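Local coordinates for DUF115 domain-containing protein (Magnetospirillum magneticum AMB-1, PDB 5MU5), which is a Maf glycosyltransferase involved in bacterial flagella formation, probably by transferring sugar onto flagellin, at residues Asp627-His630 with Gln631-Val635; Ile550-Leu553 with Leu554-Ala558; Lys95-Leu98 with Tyr99-Lys103; Ala619-Trp622 with Glu623-Arg626. All blocks are in the same frame, centred on the assembly; numbering follows the deposited sequence.

Contact 1: residues Asp627-His630 with Gln631-Val635; sequences DEFH and QMIRV
On helix 618-646 of the Maf helical bundle, Phe629 and Met632 meet less than one turn apart on the buried side. Met632 runs straight as far as SD and then bends (chi3 73°), which carries its CE methyl obliquely to 3.9 Å from Phe629 CE1. The flexible thioether suits a spot that must fit between an aromatic ring and the neighbouring helices. The amide N of Ile633 donates to Phe629 O at 2.9 Å, one of four consecutive i to i+4 backbone bonds here. With an alanine in place of Phe629, the Met632 methyl would probably lose one wall of its packing and a gap would open toward Met561 and Tyr605. Polar groups gather on another flank, where Gln631 is exposed, Asp627 partly exposed and Glu628 buried against helix 92-107. Gln631 OE1 lies 3.5 Å from Glu628 OE1, oxygen facing oxygen, and Gln631 NE2 remains 3.8 Å from Asp627 OD2 with the amide almost perpendicular to the carboxylate (87°). The stronger partner of both acids is Arg104, which forms salt bridges with Asp627 and Glu628 and probably offsets much of their negative charge. Hydrocarbon on one flank and polar groups on another is the pattern of an amphipathic helix in a helical bundle.

Contact 2: residues Ile550-Leu553 with Leu554-Ala558; sequences IVTL and LGECA
Ile550 and Leu554 lie side by side and point the same way, one turn apart on helix 546-564, so that their branches pack alongside one another. Their side chains come closest at Ile550 CG2 and Leu554 CD1, 4.1 Å apart. Leu554 CG is beside its own backbone N (chi1 -72°), a turn that lays this carbon 3.4 Å from Ile550 O, while Leu554 N donates to that same oxygen at 2.9 Å, nearly along the C=O axis. Both side chains are buried and also touch Val594 of helix 589-609, where branched aliphatic groups fill space without needing polar partners.

Thr552 and Glu556 are likewise parallel neighbours, but on the exposed side. Glu556 is extended beyond CG, and its OE2 comes within 4.0 Å of the Thr552 methyl CG2, a contact of van der Waals kind. The Thr552 hydroxyl is turned the other way: OG1 sits beside the backbone N (chi1 -67°) and hydrogen-bonds to Arg548 O, one turn back, which settles a polar atom on the helix itself.

Leu553 is set at about a right angle to Glu556, with CD1 4.2 Å from Glu556 OE1, and the same methyl approaches Cys557 SG more loosely at 4.4 Å. Small Cys557 fits where Leu575, Leu579 and Leu598 press in from two other helices. Gly555, in contrast, is exposed and has room for a CB, so sterics do not demand it. Buried Ile550, Leu553 and Leu554 thus face helices 589-609, 618-646 and 568-579 between them, as a core helix of the Maf helical bundle does.

Contact 3: residues Lys95-Leu98 with Tyr99-Lys103; sequences KRFL and YNILK
Ile101 packs against Phe97 and Leu98 on the amphipathic helix 92-107, which belongs to the Maf N-terminal family region yet lies against helices 589-609 and 618-646 of the helical bundle. Starting at the backbone, Ile101 CB is 3.9 Å from Phe97 O, the carbonyl that accepts the Ile101 amide hydrogen. At CB the chain divides. CG1 takes the crowded position between backbone N and carbonyl carbon (chi1 69°), which brings it to 3.4 Å from Leu98 O; beyond it, CD1 ends the longer branch 4.2 Å from Leu98 CD1. The shorter branch, CG2, is thereby thrown over one face of the Phe97 ring in a CH-pi contact, 4.1 Å from the centroid and 25° off the normal, displaced toward the rim near CE1 and CZ. A beta-branched residue suits this place because its two arms serve two neighbours at once. Phe97 is buried, and Met632, Ala601 and Tyr605 lie around it.

The opposite character appears at Asn100. Its OD1 is 4.0 Å from Arg96 NE, too long for a bond, and the amide and guanidinium planes stand nearly perpendicular (87°). The stronger partner of the asparagine is Glu628, to whose OE1 its ND2 donates, joining this helix to helix 618-646 by a polar link; a short side chain with an N-H at its end is well matched to that role. Farther round, Leu98 and Leu102 both touch Tyr608, and their CD1 methyls meet each other at 3.7 Å.

Contact 4: residues Ala619-Trp622 with Glu623-Arg626; sequences AEFW and EIIR
The Phe621 ring has Ile625 on one face: Ile625 CG1 is above the ring centre, and CD1 makes a CH-pi contact 4.0 Å from the centroid, 27° off the normal. Phe621 also meets Phe112 edge-to-face, so the aromatic side chain is engaged from more than one direction. Ile625 CD1 reaches a second ring as well, approaching Trp622 obliquely with CE3 at 4.2 Å. One methyl thus serves two aromatics, for a branched aliphatic side chain can present its terminal methyl to both rings. Trp622 in turn touches Ser568 and Leu571 of helix 568-579.

The third flat group is the guanidinium of Arg626, which receives the Glu623 carboxylate at its edge. The grip is side-on and twofold: NE donates to OE1 at 2.8 Å, almost straight (170°), and NH2 to OE2 at 2.9 Å, with both oxygens met on their syn sides. Glu623 bends at chi2 (50°), which folds its carboxylate toward the arginine three residues on. Were Glu623 an alanine, NE and NH2 of Arg626 would probably be left without this carboxylate and the guanidinium would be freer to swing about its remaining link to Asp562. That link is a salt bridge from Arg626 NH1, so an i to i+3 Glu-Arg pair along one helix is tied across to helix 546-564, a polar clasp between two members of the helical bundle.

In the fold
Contacts 1 and 4 are successive parts of helix 618-646, whereas contact 2 belongs to helix 546-564 and contact 3 to helix 92-107. Contact 1 is the middle piece: Ile633 packs on Leu554 of contact 2, and Glu628 meets Asn100 and Ile101 of contact 3. Contact 3 also touches contact 4 through Ile101 with Ile624, while contacts 2 and 3 remain about 11 Å apart at their nearest atoms. All four are partly buried, with cores of differing make-up: aliphatic in contact 2, with aromatic rings in the other three. Contacts 1 and 3 share one polar link, Glu628 with Asn100; contact 4 has its own salt bridge; contact 2 has exposed Thr552 and Glu556 at its border, with no salt bridge across its segments.

Contact 1: residues Asp627-His630 with Gln631-Val635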
loop_
_atom_site.group_PDB
_atom_site.type_symbol
_atom_site.label_atom_id
_atom_site.label_comp_id
_atom_site.label_asym_id
_atom_site.label_seq_id
_atom_site.Cartn_x
_atom_site.Cartn_y
_atom_site.Cartn_z
ATOM N N ASP A 627 16.892 24.757 -4.135
ATOM C CA ASP A 627 18.105 24.514 -4.895
ATOM C C ASP A 627 18.499 23.026 -4.892
ATOM O O ASP A 627 18.830 22.475 -5.932
ATOM C CB ASP A 627 19.235 25.355 -4.320
ATOM C CG ASP A 627 20.465 25.301 -5.159
ATOM O OD1 ASP A 627 20.338 25.364 -6.394
ATOM O OD2 ASP A 627 21.564 25.198 -4.590
ATOM N N GLU A 628 18.456 22.391 -3.721
ATOM C CA GLU A 628 18.767 20.972 -3.614
ATOM C C GLU A 628 17.713 20.110 -4.282
ATOM O O GLU A 628 18.038 19.070 -4.835
ATOM C CB GLU A 628 18.951 20.555 -2.163
ATOM C CG GLU A 628 20.193 21.170 -1.529
ATOM C CD GLU A 628 21.512 20.698 -2.146
ATOM O OE1 GLU A 628 21.537 19.633 -2.820
ATOM O OE2 GLU A 628 22.542 21.400 -1.943
ATOM N N PHE A 629 16.458 20.539 -4.252
ATOM C CA PHE A 629 15.419 19.795 -4.937
ATOM C C PHE A 629 15.746 19.743 -6.436
ATOM O O PHE A 629 15.600 18.695 -7.058
ATOM C CB PHE A 629 14.058 20.421 -4.665
ATOM C CG PHE A 629 12.892 19.586 -5.110
ATOM C CD1 PHE A 629 12.447 18.518 -4.333
ATOM C CD2 PHE A 629 12.206 19.891 -6.289
ATOM C CE1 PHE A 629 11.361 17.745 -4.731
ATOM C CE2 PHE A 629 11.112 19.124 -6.687
ATOM C CZ PHE A 629 10.692 18.046 -5.908
ATOM N N HIS A 630 16.202 20.873 -6.991
ATOM C CA HIS A 630 16.668 20.948 -8.386
ATOM C C HIS A 630 17.871 20.061 -8.675
ATOM O O HIS A 630 17.906 19.379 -9.703
ATOM C CB HIS A 630 17.023 22.382 -8.784
ATOM C CG HIS A 630 15.912 23.110 -9.458
ATOM N ND1 HIS A 630 15.866 23.287 -10.824
ATOM C CD2 HIS A 630 14.793 23.693 -8.960
ATOM C CE1 HIS A 630 14.771 23.955 -11.141
ATOM N NE2 HIS A 630 14.104 24.216 -10.028
ATOM N N GLN A 631 18.879 20.097 -7.811
ATOM C CA GLN A 631 20.024 19.215 -7.995
ATOM C C GLN A 631 19.569 17.755 -7.982
ATOM O O GLN A 631 20.032 16.965 -8.793
ATOM C CB GLN A 631 21.119 19.458 -6.962
ATOM C CG GLN A 631 22.022 20.638 -7.305
ATOM C CD GLN A 631 23.104 20.902 -6.253
ATOM O OE1 GLN A 631 23.642 19.974 -5.629
ATOM N NE2 GLN A 631 23.430 22.179 -6.055
ATOM N N MET A 632 18.646 17.406 -7.090
ATOM C CA MET A 632 18.127 16.050 -7.043
ATOM C C MET A 632 17.448 15.684 -8.361
ATOM O O MET A 632 17.699 14.611 -8.931
ATOM C CB MET A 632 17.124 15.892 -5.914
ATOM C CG MET A 632 16.706 14.458 -5.660
ATOM S SD MET A 632 15.476 14.302 -4.364
ATOM C CE MET A 632 14.046 14.939 -5.222
ATOM N N ILE A 633 16.589 16.576 -8.839
ATOM C CA ILE A 633 15.877 16.337 -10.086
ATOM C C ILE A 633 16.853 16.248 -11.266
ATOM O O ILE A 633 16.645 15.447 -12.173
ATOM C CB ILE A 633 14.730 17.352 -10.260
ATOM C CG1 ILE A 633 13.574 16.867 -9.384
ATOM C CG2 ILE A 633 14.300 17.457 -11.713
ATOM C CD1 ILE A 633 12.392 17.795 -9.274
ATOM N N ARG A 634 17.929 17.026 -11.220
ATOM C CA ARG A 634 18.996 16.947 -12.231
ATOM C C ARG A 634 19.701 15.578 -12.227
ATOM O O ARG A 634 19.883 14.958 -13.281
ATOM C CB ARG A 634 20.018 18.076 -12.011
ATOM C CG ARG A 634 21.235 18.005 -12.913
ATOM C CD ARG A 634 22.077 19.274 -12.881
ATOM N NE ARG A 634 23.062 19.214 -13.966
ATOM C CZ ARG A 634 24.216 18.545 -13.923
ATOM N NH1 ARG A 634 24.585 17.881 -12.829
ATOM N NH2 ARG A 634 25.013 18.541 -14.991
ATOM N N VAL A 635 20.119 15.120 -11.053
ATOM C CA VAL A 635 20.720 13.798 -10.930
ATOM C C VAL A 635 19.747 12.690 -11.407
ATOM O O VAL A 635 20.147 11.776 -12.123
ATOM C CB VAL A 635 21.171 13.520 -9.476
ATOM C CG1 VAL A 635 21.483 12.041 -9.260
ATOM C CG2 VAL A 635 22.378 14.381 -9.124
#

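Contact 2: residues Ile550-Leu553 with Leu554-Ala558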
loop_
_atom_site.group_PDB
_atom_site.type_symbol
_atom_site.label_atom_id
_atom_site.label_comp_id
_atom_site.label_asym_id
_atom_site.label_seq_id
_atom_site.Cartn_x
_atom_site.Cartn_y
_atom_site.Cartn_z
ATOM N N ILE A 550 9.588 10.676 -18.627
ATOM C CA ILE A 550 10.064 10.785 -17.267
ATOM C C ILE A 550 10.711 12.149 -17.062
ATOM O O ILE A 550 10.389 12.866 -16.120
ATOM C CB ILE A 550 11.037 9.648 -16.914
ATOM C CG1 ILE A 550 10.296 8.300 -16.964
ATOM C CG2 ILE A 550 11.606 9.860 -15.522
ATOM C CD1 ILE A 550 11.190 7.079 -17.065
ATOM N N VAL A 551 11.601 12.503 -17.971
ATOM C CA VAL A 551 12.311 13.763 -17.904
ATOM C C VAL A 551 11.351 14.965 -17.976
ATOM O O VAL A 551 11.567 15.987 -17.322
ATOM C CB VAL A 551 13.363 13.799 -19.005
ATOM C CG1 VAL A 551 13.959 15.193 -19.143
ATOM C CG2 VAL A 551 14.439 12.763 -18.689
ATOM N N THR A 552 10.293 14.823 -18.764
ATOM C CA THR A 552 9.218 15.812 -18.842
ATOM C C THR A 552 8.514 15.965 -17.485
ATOM O O THR A 552 8.283 17.080 -17.001
ATOM C CB THR A 552 8.209 15.390 -19.939
ATOM O OG1 THR A 552 8.854 15.471 -21.218
ATOM C CG2 THR A 552 6.964 16.277 -19.947
ATOM N N LEU A 553 8.175 14.838 -16.871
ATOM C CA LEU A 553 7.543 14.852 -15.553
ATOM C C LEU A 553 8.451 15.516 -14.501
ATOM O O LEU A 553 8.005 16.321 -13.681
ATOM C CB LEU A 553 7.167 13.424 -15.114
ATOM C CG LEU A 553 6.434 13.299 -13.769
ATOM C CD1 LEU A 553 5.216 14.221 -13.678
ATOM C CD2 LEU A 553 6.030 11.863 -13.491
ATOM N N LEU A 554 9.723 15.158 -14.528
ATOM C CA LEU A 554 10.684 15.704 -13.593
ATOM C C LEU A 554 10.778 17.207 -13.770
ATOM O O LEU A 554 10.825 17.943 -12.791
ATOM C CB LEU A 554 12.051 15.068 -13.817
ATOM C CG LEU A 554 12.176 13.615 -13.363
ATOM C CD1 LEU A 554 13.534 13.060 -13.774
ATOM C CD2 LEU A 554 11.985 13.511 -11.856
ATOM N N GLY A 555 10.802 17.652 -15.025
ATOM C CA GLY A 555 10.851 19.066 -15.323
ATOM C C GLY A 555 9.665 19.791 -14.718
ATOM O O GLY A 555 9.813 20.888 -14.177
ATOM N N GLU A 556 8.484 19.175 -14.798
ATOM C CA GLU A 556 7.257 19.791 -14.270
ATOM C C GLU A 556 7.278 19.892 -12.735
ATOM O O GLU A 556 6.769 20.861 -12.173
ATOM C CB GLU A 556 6.001 19.052 -14.786
ATOM C CG GLU A 556 5.738 19.274 -16.280
ATOM C CD GLU A 556 4.673 18.349 -16.884
ATOM O OE1 GLU A 556 4.237 17.386 -16.209
ATOM O OE2 GLU A 556 4.270 18.577 -18.058
ATOM N N CYS A 557 7.906 18.927 -12.066
ATOM C CA CYS A 557 8.058 18.981 -10.606
ATOM C C CYS A 557 9.074 20.022 -10.172
ATOM O O CYS A 557 8.914 20.631 -9.124
ATOM C CB CYS A 557 8.490 17.631 -10.043
ATOM S SG CYS A 557 7.329 16.293 -10.368
ATOM N N ALA A 558 10.131 20.193 -10.965
ATOM C CA ALA A 558 11.150 21.191 -10.692
ATOM C C ALA A 558 10.503 22.556 -10.780
ATOM O O ALA A 558 10.671 23.407 -9.892
ATOM C CB ALA A 558 12.284 21.085 -11.694
#

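Contact 3: residues Lys95-Leu98 with Tyr99-Lys103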
loop_
_atom_site.group_PDB
_atom_site.type_symbol
_atom_site.label_atom_id
_atom_site.label_comp_id
_atom_site.label_asym_id
_atom_site.label_seq_id
_atom_site.Cartn_x
_atom_site.Cartn_y
_atom_site.Cartn_z
ATOM N N LYS A 95 18.416 10.300 0.404
ATOM C CA LYS A 95 19.424 10.359 1.441
ATOM C C LYS A 95 20.361 11.535 1.174
ATOM O O LYS A 95 20.640 12.335 2.062
ATOM C CB LYS A 95 20.191 9.043 1.456
ATOM C CG LYS A 95 21.099 8.838 2.652
ATOM C CD LYS A 95 22.127 7.747 2.368
ATOM C CE LYS A 95 23.134 7.624 3.499
ATOM N NZ LYS A 95 24.361 6.932 3.019
ATOM N N ARG A 96 20.829 11.631 -0.064
ATOM C CA ARG A 96 21.710 12.708 -0.506
ATOM C C ARG A 96 21.019 14.074 -0.372
ATOM O O ARG A 96 21.600 15.051 0.080
ATOM C CB ARG A 96 22.083 12.494 -1.976
ATOM C CG ARG A 96 23.197 13.384 -2.475
ATOM C CD ARG A 96 24.525 12.807 -2.006
ATOM N NE ARG A 96 25.544 13.820 -1.803
ATOM C CZ ARG A 96 26.771 13.570 -1.355
ATOM N NH1 ARG A 96 27.141 12.331 -1.053
ATOM N NH2 ARG A 96 27.630 14.567 -1.197
ATOM N N PHE A 97 19.774 14.131 -0.807
ATOM C CA PHE A 97 19.003 15.345 -0.725
ATOM C C PHE A 97 18.903 15.807 0.728
ATOM O O PHE A 97 19.141 16.981 1.030
ATOM C CB PHE A 97 17.597 15.128 -1.314
ATOM C CG PHE A 97 16.644 16.261 -1.050
ATOM C CD1 PHE A 97 16.771 17.468 -1.720
ATOM C CD2 PHE A 97 15.612 16.118 -0.145
ATOM C CE1 PHE A 97 15.886 18.512 -1.487
ATOM C CE2 PHE A 97 14.730 17.152 0.103
ATOM C CZ PHE A 97 14.870 18.354 -0.568
ATOM N N LEU A 98 18.511 14.884 1.601
ATOM C CA LEU A 98 18.274 15.207 3.000
ATOM C C LEU A 98 19.570 15.632 3.637
ATOM O O LEU A 98 19.636 16.638 4.333
ATOM C CB LEU A 98 17.686 14.016 3.766
ATOM C CG LEU A 98 17.475 14.232 5.276
ATOM C CD1 LEU A 98 16.588 15.435 5.536
ATOM C CD2 LEU A 98 16.860 13.006 5.925
ATOM N N TYR A 99 20.617 14.871 3.378
ATOM C CA TYR A 99 21.927 15.223 3.933
ATOM C C TYR A 99 22.301 16.664 3.534
ATOM O O TYR A 99 22.742 17.458 4.395
ATOM C CB TYR A 99 22.999 14.217 3.482
ATOM C CG TYR A 99 24.366 14.491 4.045
ATOM C CD1 TYR A 99 25.256 15.324 3.377
ATOM C CD2 TYR A 99 24.771 13.923 5.251
ATOM C CE1 TYR A 99 26.503 15.588 3.895
ATOM C CE2 TYR A 99 26.025 14.179 5.774
ATOM C CZ TYR A 99 26.883 15.017 5.090
ATOM O OH TYR A 99 28.135 15.289 5.585
ATOM N N ASN A 100 22.086 17.021 2.260
ATOM C CA ASN A 100 22.500 18.345 1.793
ATOM C C ASN A 100 21.717 19.492 2.374
ATOM O O ASN A 100 22.311 20.496 2.748
ATOM C CB ASN A 100 22.485 18.461 0.273
ATOM C CG ASN A 100 23.592 17.662 -0.386
ATOM O OD1 ASN A 100 24.392 17.010 0.272
ATOM N ND2 ASN A 100 23.618 17.691 -1.696
ATOM N N ILE A 101 20.396 19.368 2.452
ATOM C CA ILE A 101 19.629 20.463 2.999
ATOM C C ILE A 101 20.005 20.698 4.457
ATOM O O ILE A 101 20.109 21.833 4.889
ATOM C CB ILE A 101 18.093 20.318 2.829
ATOM C CG1 ILE A 101 17.514 19.181 3.687
ATOM C CG2 ILE A 101 17.740 20.222 1.346
ATOM C CD1 ILE A 101 16.006 19.086 3.619
ATOM N N LEU A 102 20.232 19.631 5.210
ATOM C CA LEU A 102 20.572 19.779 6.623
ATOM C C LEU A 102 21.957 20.334 6.846
ATOM O O LEU A 102 22.157 21.193 7.722
ATOM C CB LEU A 102 20.443 18.442 7.342
ATOM C CG LEU A 102 19.021 17.917 7.375
ATOM C CD1 LEU A 102 19.048 16.589 8.109
ATOM C CD2 LEU A 102 18.079 18.909 8.045
ATOM N N LYS A 103 22.910 19.840 6.066
ATOM C CA LYS A 103 24.263 20.333 6.152
ATOM C C LYS A 103 24.334 21.845 5.822
ATOM O O LYS A 103 24.946 22.614 6.564
ATOM C CB LYS A 103 25.157 19.530 5.234
ATOM C CG LYS A 103 26.566 20.056 5.171
ATOM C CD LYS A 103 27.373 19.349 4.092
ATOM C CE LYS A 103 28.693 20.073 3.842
ATOM N NZ LYS A 103 29.407 20.352 5.123
#

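Contact 4: residues Ala619-Trp622 with Glu623-Arg626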
loop_
_atom_site.group_PDB
_atom_site.type_symbol
_atom_site.label_atom_id
_atom_site.label_comp_id
_atom_site.label_asym_id
_atom_site.label_seq_id
_atom_site.Cartn_x
_atom_site.Cartn_y
_atom_site.Cartn_z
ATOM N N ALA A 619 12.965 31.546 5.236
ATOM C CA ALA A 619 13.072 31.721 3.773
ATOM C C ALA A 619 14.408 31.242 3.213
ATOM O O ALA A 619 14.456 30.751 2.080
ATOM C CB ALA A 619 12.828 33.175 3.370
ATOM N N GLU A 620 15.477 31.373 4.002
ATOM C CA GLU A 620 16.795 30.895 3.592
ATOM C C GLU A 620 16.761 29.393 3.458
ATOM O O GLU A 620 17.359 28.846 2.542
ATOM C CB GLU A 620 17.875 31.267 4.599
ATOM C CG GLU A 620 18.122 32.757 4.756
ATOM C CD GLU A 620 19.091 33.082 5.893
ATOM O OE1 GLU A 620 19.996 32.274 6.172
ATOM O OE2 GLU A 620 18.971 34.164 6.503
ATOM N N PHE A 621 16.058 28.722 4.362
ATOM C CA PHE A 621 15.969 27.268 4.293
ATOM C C PHE A 621 15.114 26.839 3.126
ATOM O O PHE A 621 15.410 25.847 2.476
ATOM C CB PHE A 621 15.440 26.673 5.584
ATOM C CG PHE A 621 15.575 25.175 5.658
ATOM C CD1 PHE A 621 16.780 24.560 5.402
ATOM C CD2 PHE A 621 14.499 24.391 6.023
ATOM C CE1 PHE A 621 16.905 23.184 5.481
ATOM C CE2 PHE A 621 14.618 23.019 6.112
ATOM C CZ PHE A 621 15.821 22.413 5.828
ATOM N N TRP A 622 14.045 27.590 2.865
ATOM C CA TRP A 622 13.243 27.362 1.678
ATOM C C TRP A 622 14.098 27.466 0.402
ATOM O O TRP A 622 13.936 26.675 -0.508
ATOM C CB TRP A 622 12.060 28.328 1.610
ATOM C CG TRP A 622 10.788 27.760 2.159
ATOM C CD1 TRP A 622 10.061 28.232 3.207
ATOM C CD2 TRP A 622 10.100 26.589 1.687
ATOM N NE1 TRP A 622 8.959 27.439 3.417
ATOM C CE2 TRP A 622 8.948 26.432 2.492
ATOM C CE3 TRP A 622 10.327 25.688 0.648
ATOM C CZ2 TRP A 622 8.040 25.404 2.301
ATOM C CZ3 TRP A 622 9.430 24.664 0.450
ATOM C CH2 TRP A 622 8.297 24.515 1.281
ATOM N N GLU A 623 14.987 28.448 0.327
ATOM C CA GLU A 623 15.861 28.578 -0.839
ATOM C C GLU A 623 16.805 27.354 -0.952
ATOM O O GLU A 623 16.998 26.796 -2.038
ATOM C CB GLU A 623 16.620 29.906 -0.800
ATOM C CG GLU A 623 17.802 30.028 -1.769
ATOM C CD GLU A 623 17.479 29.650 -3.214
ATOM O OE1 GLU A 623 16.328 29.819 -3.669
ATOM O OE2 GLU A 623 18.396 29.165 -3.908
ATOM N N ILE A 624 17.361 26.920 0.176
ATOM C CA ILE A 624 18.160 25.691 0.214
ATOM C C ILE A 624 17.395 24.489 -0.324
ATOM O O ILE A 624 17.930 23.686 -1.104
ATOM C CB ILE A 624 18.637 25.406 1.640
ATOM C CG1 ILE A 624 19.764 26.391 1.987
ATOM C CG2 ILE A 624 19.143 23.970 1.771
ATOM C CD1 ILE A 624 20.190 26.380 3.437
ATOM N N ILE A 625 16.150 24.346 0.117
ATOM C CA ILE A 625 15.313 23.239 -0.311
ATOM C C ILE A 625 15.063 23.294 -1.821
ATOM O O ILE A 625 15.108 22.267 -2.506
ATOM C CB ILE A 625 13.966 23.279 0.428
ATOM C CG1 ILE A 625 14.180 22.852 1.862
ATOM C CG2 ILE A 625 12.943 22.357 -0.214
ATOM C CD1 ILE A 625 13.045 23.247 2.751
ATOM N N ARG A 626 14.814 24.498 -2.321
ATOM C CA ARG A 626 14.534 24.692 -3.726
ATOM C C ARG A 626 15.737 24.274 -4.536
ATOM O O ARG A 626 15.628 23.513 -5.484
ATOM C CB ARG A 626 14.195 26.155 -4.011
ATOM C CG ARG A 626 13.666 26.422 -5.414
ATOM C CD ARG A 626 13.793 27.896 -5.807
ATOM N NE ARG A 626 15.197 28.277 -5.775
ATOM C CZ ARG A 626 16.117 27.902 -6.670
ATOM N NH1 ARG A 626 15.800 27.139 -7.709
ATOM N NH2 ARG A 626 17.378 28.275 -6.506
#